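Local coordinates for uncharacterized protein (Arthrobacter sp., PDB 3KOP), which is of unknown function but adopts a cyclophilin-like fold, belongs to the DUF3830 family and assembles from several copies of the same chain, at residues D160-A163 against A164-D168; A130-G134 against R135-L139. One frame throughout, in Å; residues are numbered along the deposited sequence. Where two conformers were deposited one is given.

Contact 1 of 2, residues D160-A163 against A164-D168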
ATOM      1  N   ASP F 160      19.812  -5.791 -21.585  1.00 19.10           N
ATOM      2  CA  ASP F 160      20.981  -5.281 -20.862  1.00 20.32           C
ATOM      3  C   ASP F 160      21.480  -3.963 -21.446  1.00 19.61           C
ATOM      4  O   ASP F 160      21.736  -3.024 -20.711  1.00 19.27           O
ATOM      5  CB  ASP F 160      22.122  -6.305 -20.833  1.00 21.61           C
ATOM      6  CG  ASP F 160      21.764  -7.550 -20.032  1.00 25.10           C
ATOM      7  OD1 ASP F 160      20.822  -7.494 -19.248  1.00 29.66           O
ATOM      8  OD2 ASP F 160      22.413  -8.602 -20.213  1.00 33.01           O
ATOM      9  N   GLU F 161      21.584  -3.894 -22.763  1.00 19.03           N
ATOM     10  CA  GLU F 161      22.038  -2.686 -23.419  1.00 19.22           C
ATOM     11  C   GLU F 161      21.022  -1.572 -23.222  1.00 18.05           C
ATOM     12  O   GLU F 161      21.405  -0.418 -23.002  1.00 17.49           O
ATOM     13  CB  GLU F 161      22.279  -2.896 -24.920  1.00 20.00           C
ATOM     14  CG  GLU F 161      23.436  -3.818 -25.255  1.00 23.10           C
ATOM     15  CD  GLU F 161      23.132  -5.309 -25.116  1.00 29.22           C
ATOM     16  OE1 GLU F 161      22.017  -5.718 -24.674  1.00 27.56           O
ATOM     17  OE2 GLU F 161      24.060  -6.095 -25.463  1.00 35.40           O
HETATM   18  N   MSE F 162      19.732  -1.911 -23.261  1.00 17.51           N
HETATM   19  CA  MSE F 162      18.709  -0.911 -23.053  1.00 16.60           C
HETATM   20  C   MSE F 162      18.785  -0.386 -21.618  1.00 16.37           C
HETATM   21  O   MSE F 162      18.708   0.818 -21.394  1.00 15.94           O
HETATM   22  CB  MSE F 162      17.314  -1.444 -23.367  1.00 17.07           C
HETATM   23  CG  MSE F 162      16.161  -0.413 -23.150  1.00 17.15           C
HETATM   24 SE   MSE F 162      16.373   1.254 -24.160  0.75 19.25          SE
HETATM   25  CE  MSE F 162      16.495   0.525 -25.875  1.00  8.87           C
ATOM     26  N   ALA F 163      18.924  -1.290 -20.650  1.00 15.85           N
ATOM     27  CA  ALA F 163      19.060  -0.881 -19.256  1.00 16.16           C
ATOM     28  C   ALA F 163      20.235   0.080 -19.051  1.00 15.75           C
ATOM     29  O   ALA F 163      20.088   1.082 -18.335  1.00 16.14           O
ATOM     30  CB  ALA F 163      19.163  -2.113 -18.307  1.00 15.43           C
ATOM     31  N   ALA F 164      21.372  -0.205 -19.685  1.00 15.15           N
ATOM     32  CA  ALA F 164      22.557   0.665 -19.591  1.00 14.83           C
ATOM     33  C   ALA F 164      22.279   2.049 -20.208  1.00 14.79           C
ATOM     34  O   ALA F 164      22.691   3.078 -19.658  1.00 14.09           O
ATOM     35  CB  ALA F 164      23.828  -0.016 -20.216  1.00 14.59           C
ATOM     36  N   ALA F 165      21.496   2.081 -21.292  1.00 14.86           N
ATOM     37  CA  ALA F 165      21.094   3.368 -21.913  1.00 14.90           C
ATOM     38  C   ALA F 165      20.167   4.187 -20.999  1.00 15.17           C
ATOM     39  O   ALA F 165      20.247   5.416 -20.926  1.00 15.31           O
ATOM     40  CB  ALA F 165      20.432   3.127 -23.279  1.00 14.47           C
ATOM     41  N   CYS F 166      19.262   3.493 -20.329  1.00 15.74           N
ATOM     42  CA  CYS F 166      18.284   4.135 -19.434  1.00 15.94           C
ATOM     43  C   CYS F 166      18.951   4.726 -18.178  1.00 15.68           C
ATOM     44  O   CYS F 166      18.607   5.828 -17.749  1.00 15.94           O
ATOM     45  CB  CYS F 166      17.207   3.123 -19.035  1.00 15.72           C
ATOM     46  SG  CYS F 166      16.113   2.574 -20.349  1.00 16.13           S
ATOM     47  N   GLN F 167      19.946   4.024 -17.641  1.00 16.35           N
ATOM     48  CA  GLN F 167      20.735   4.561 -16.540  0.50 16.86           C
ATOM     49  C   GLN F 167      21.437   5.852 -17.004  1.00 16.60           C
ATOM     50  O   GLN F 167      21.508   6.818 -16.254  1.00 15.99           O
ATOM     51  CB  GLN F 167      21.742   3.532 -15.997  0.50 17.30           C
ATOM     52  CG  GLN F 167      21.141   2.225 -15.415  0.50 18.86           C
ATOM     53  CD  GLN F 167      20.475   2.360 -14.045  0.50 20.13           C
ATOM     54  OE1 GLN F 167      20.367   3.436 -13.481  0.50 18.57           O
ATOM     55  NE2 GLN F 167      20.009   1.228 -13.522  0.50 23.88           N
ATOM     56  N   ASP F 168      21.899   5.877 -18.241  1.00 16.14           N
ATOM     57  CA  ASP F 168      22.525   7.036 -18.791  1.00 16.54           C
ATOM     58  C   ASP F 168      21.486   8.167 -19.022  1.00 16.28           C
ATOM     59  O   ASP F 168      21.828   9.334 -18.911  1.00 16.54           O
ATOM     60  CB  ASP F 168      23.245   6.672 -20.098  1.00 17.04           C
ATOM     61  CG  ASP F 168      24.028   7.836 -20.659  1.00 17.37           C
ATOM     62  OD1 ASP F 168      25.068   8.149 -20.083  1.00 19.71           O
ATOM     63  OD2 ASP F 168      23.593   8.455 -21.638  1.00 16.33           O
TER

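Contact 2 of 2, residues A130-G134 against R135-L139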
ATOM      1  N   ALA F 130       5.651   2.669 -21.973  1.00 13.51           N
ATOM      2  CA  ALA F 130       6.709   2.570 -20.973  1.00 13.43           C
ATOM      3  C   ALA F 130       7.495   1.280 -21.073  1.00 13.45           C
ATOM      4  O   ALA F 130       6.947   0.215 -21.378  1.00 14.50           O
ATOM      5  CB  ALA F 130       6.128   2.741 -19.523  1.00 12.83           C
ATOM      6  N   VAL F 131       8.784   1.400 -20.771  1.00 13.26           N
ATOM      7  CA  VAL F 131       9.712   0.305 -20.727  1.00 13.51           C
ATOM      8  C   VAL F 131      10.282   0.225 -19.312  1.00 13.64           C
ATOM      9  O   VAL F 131      10.791   1.210 -18.784  1.00 13.14           O
ATOM     10  CB  VAL F 131      10.868   0.532 -21.727  1.00 13.44           C
ATOM     11  CG1 VAL F 131      12.011  -0.474 -21.514  1.00 13.81           C
ATOM     12  CG2 VAL F 131      10.336   0.434 -23.151  1.00 13.68           C
ATOM     13  N   PHE F 132      10.175  -0.951 -18.711  1.00 13.82           N
ATOM     14  CA  PHE F 132      10.796  -1.198 -17.428  1.00 13.95           C
ATOM     15  C   PHE F 132      12.101  -1.961 -17.588  1.00 13.86           C
ATOM     16  O   PHE F 132      12.146  -3.024 -18.208  1.00 14.60           O
ATOM     17  CB  PHE F 132       9.794  -1.873 -16.507  1.00 14.18           C
ATOM     18  CG  PHE F 132       8.747  -0.952 -16.080  1.00 13.97           C
ATOM     19  CD1 PHE F 132       8.935  -0.160 -14.949  1.00 15.04           C
ATOM     20  CD2 PHE F 132       7.607  -0.806 -16.827  1.00 14.11           C
ATOM     21  CE1 PHE F 132       7.954   0.721 -14.542  1.00 15.88           C
ATOM     22  CE2 PHE F 132       6.641   0.104 -16.454  1.00 14.84           C
ATOM     23  CZ  PHE F 132       6.801   0.849 -15.306  1.00 14.94           C
ATOM     24  N   TYR F 133      13.177  -1.357 -17.110  1.00 13.99           N
ATOM     25  CA  TYR F 133      14.533  -1.874 -17.370  1.00 14.11           C
ATOM     26  C   TYR F 133      15.183  -2.487 -16.155  1.00 14.15           C
ATOM     27  O   TYR F 133      16.245  -3.048 -16.274  1.00 15.14           O
ATOM     28  CB  TYR F 133      15.432  -0.792 -17.960  1.00 13.95           C
ATOM     29  CG  TYR F 133      15.741   0.376 -17.058  1.00 13.34           C
ATOM     30  CD1 TYR F 133      16.862   0.367 -16.235  1.00 13.81           C
ATOM     31  CD2 TYR F 133      14.928   1.525 -17.061  1.00 13.62           C
ATOM     32  CE1 TYR F 133      17.165   1.458 -15.401  1.00 14.43           C
ATOM     33  CE2 TYR F 133      15.224   2.615 -16.244  1.00 14.56           C
ATOM     34  CZ  TYR F 133      16.349   2.571 -15.421  1.00 13.63           C
ATOM     35  OH  TYR F 133      16.649   3.641 -14.627  1.00 15.40           O
ATOM     36  N   GLY F 134      14.548  -2.385 -14.994  1.00 13.90           N
ATOM     37  CA  GLY F 134      15.057  -2.973 -13.741  1.00 13.60           C
ATOM     38  C   GLY F 134      13.883  -3.458 -12.908  1.00 13.35           C
ATOM     39  O   GLY F 134      12.719  -3.409 -13.366  1.00 13.93           O
ATOM     40  N   ARG F 135      14.155  -3.897 -11.682  1.00 12.66           N
ATOM     41  CA  ARG F 135      13.158  -4.530 -10.827  1.00 12.13           C
ATOM     42  C   ARG F 135      12.790  -3.643  -9.619  1.00 11.88           C
ATOM     43  O   ARG F 135      13.292  -2.530  -9.472  1.00 11.28           O
ATOM     44  CB  ARG F 135      13.624  -5.916 -10.322  1.00 11.53           C
ATOM     45  CG  ARG F 135      14.897  -5.902  -9.447  1.00 13.33           C
ATOM     46  CD  ARG F 135      15.181  -7.300  -8.877  1.00 12.49           C
ATOM     47  NE  ARG F 135      14.091  -7.694  -7.989  1.00 13.27           N
ATOM     48  CZ  ARG F 135      13.714  -8.948  -7.766  1.00 14.04           C
ATOM     49  NH1 ARG F 135      14.356  -9.973  -8.366  1.00 13.57           N
ATOM     50  NH2 ARG F 135      12.672  -9.196  -6.963  1.00 12.35           N
ATOM     51  N   ASN F 136      11.892  -4.180  -8.788  1.00 10.99           N
ATOM     52  CA  ASN F 136      11.484  -3.572  -7.530  1.00 11.61           C
ATOM     53  C   ASN F 136      10.833  -2.198  -7.792  1.00 11.40           C
ATOM     54  O   ASN F 136      11.198  -1.203  -7.199  1.00 11.53           O
ATOM     55  CB  ASN F 136      12.667  -3.492  -6.542  1.00 11.26           C
ATOM     56  CG  ASN F 136      13.078  -4.856  -6.028  1.00 11.74           C
ATOM     57  OD1 ASN F 136      12.480  -5.891  -6.425  1.00 10.95           O
ATOM     58  ND2 ASN F 136      14.102  -4.885  -5.145  1.00 10.34           N
ATOM     59  N   ASN F 137       9.890  -2.188  -8.731  1.00 11.58           N
ATOM     60  CA  ASN F 137       9.159  -0.974  -9.142  1.00 11.15           C
ATOM     61  C   ASN F 137       7.745  -1.055  -8.612  1.00 11.17           C
ATOM     62  O   ASN F 137       7.165  -2.147  -8.578  1.00 11.41           O
ATOM     63  CB  ASN F 137       9.071  -0.924 -10.667  1.00 11.07           C
ATOM     64  CG  ASN F 137      10.399  -1.193 -11.342  1.00 12.63           C
ATOM     65  OD1 ASN F 137      11.354  -0.408 -11.236  1.00 13.70           O
ATOM     66  ND2 ASN F 137      10.465  -2.304 -12.042  1.00  9.80           N
ATOM     67  N   LEU F 138       7.166   0.076  -8.214  1.00 11.17           N
ATOM     68  CA  LEU F 138       5.745   0.131  -7.865  1.00 11.52           C
ATOM     69  C   LEU F 138       5.050   1.218  -8.659  1.00 12.10           C
ATOM     70  O   LEU F 138       5.511   2.382  -8.713  1.00 12.23           O
ATOM     71  CB  LEU F 138       5.579   0.371  -6.362  1.00 11.74           C
ATOM     72  CG  LEU F 138       6.016  -0.739  -5.421  1.00 12.37           C
ATOM     73  CD1 LEU F 138       6.133  -0.158  -3.980  1.00 11.17           C
ATOM     74  CD2 LEU F 138       4.957  -1.878  -5.463  1.00 11.04           C
ATOM     75  N   LEU F 139       3.952   0.832  -9.297  1.00 11.94           N
ATOM     76  CA  LEU F 139       3.139   1.744 -10.083  1.00 12.21           C
ATOM     77  C   LEU F 139       2.113   2.403  -9.174  1.00 12.45           C
ATOM     78  O   LEU F 139       0.902   2.077  -9.134  1.00 12.16           O
ATOM     79  CB  LEU F 139       2.515   1.043 -11.288  1.00 12.52           C
ATOM     80  CG  LEU F 139       3.444   1.002 -12.530  1.00 13.63           C
ATOM     81  CD1 LEU F 139       2.899   0.069 -13.586  1.00 11.01           C
ATOM     82  CD2 LEU F 139       3.636   2.433 -13.129  1.00 13.80           C
TER

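Contact 1 of 2, residues D160-A163 against A164-D168
Four consecutive backbone hydrogen bonds of the i to i+4 kind join D160-A163 to A164-D168, one turn of helix 159-172 to the next. A164 N donates to D160 O, A165 N to E161 O, and Q167 N to A163 O, each at 3.0 Å; the Q167 bond is the straightest of the four, with an N-H...O angle of 162°. C166 N meets M162 O at 2.9 Å. Side chains add apolar contact on the buried flank: with chi1 at 180° and bends at chi2 and chi3, the chain of selenomethionine M162 brings SE to within 4.0 Å of C166 SG. Nearby, A165 CB rests 3.4 Å from M162 O. M162 and A165 both pack on V33 and L28, seating this flank on strands 23-28 and 33-39. On another flank the aliphatic part of Q167 lies along the preceding turn, CG 3.3 Å from A163 O. D168 OD2 forms a salt bridge with R31 of its own chain. Backbone bonds thus define the turn, the apolar side chains of M162 and A165 face the sheet, and Q167 OE1 and D168 OD1 reach the second subunit, bonding to its K65 and, as a salt bridge, to its R175.

Contact 2 of 2, residues A130-G134 against R135-L139
The side-chain nitrogen ND2 of N137 is held by two carbonyl oxygens, one from G134 and one from P92. Its bond to G134 O is short and fairly straight, 2.8 Å with an N-H...O angle of 166°. The oxygen lies almost in the N137 amide plane, yet ND2 stands above the plane of the G134 carbonyl. At the other end of the amide, OD1 accepts from the backbone N of N69; donors and acceptors at both ends together settle which way round the amide sits. With chi1 at -48°, CG sits beside the backbone N and the amide turns back to the start of the loop that leaves strand 125-132, which lies between strands 70-76 and 96-103 in the antiparallel sheet of this cyclophilin-like fold. With an alanine here, G134 O, P92 O and N69 N would probably lose their side-chain partner, and the loop would be less firmly tied to the strand end. The same amide passes F132, whose CD1 is 3.9 Å from ND2, with ring and amide planes 49° apart. Farther along the ring, CZ touches L139 CD2 at 4.2 Å, and both side chains also pack on strand 96-103, F132 on C98 and L139 on F100. R135 and N136 lead outward: NE of R135 donates to N136 OD1 at 2.9 Å, with the oxygen at the guanidinium edge. R135 NH2 forms a salt bridge with D96 of the third subunit, while N136 ND2 reaches D143 of the second.

From the N terminus, the chain passes strands 23-28 and 33-39 and several more before strand 125-132 runs into contact 2, where the N137 side chain reaches back to G134 and closes a short local loop ahead of strand 140-141. The long strand 145-157 follows, and helix 159-172 then carries contact 1. The two contacts come in series; neither encloses nor crosses the other. They nevertheless touch in space, with centres about 13 Å apart: Y133, just after strand 125-132, packs on helix 159-172, its CD2 3.4 Å from C166 CB. K65 of the second subunit bonds to both Y133 OH and Q167 OE1, so strand end, helix and neighbouring chain converge there.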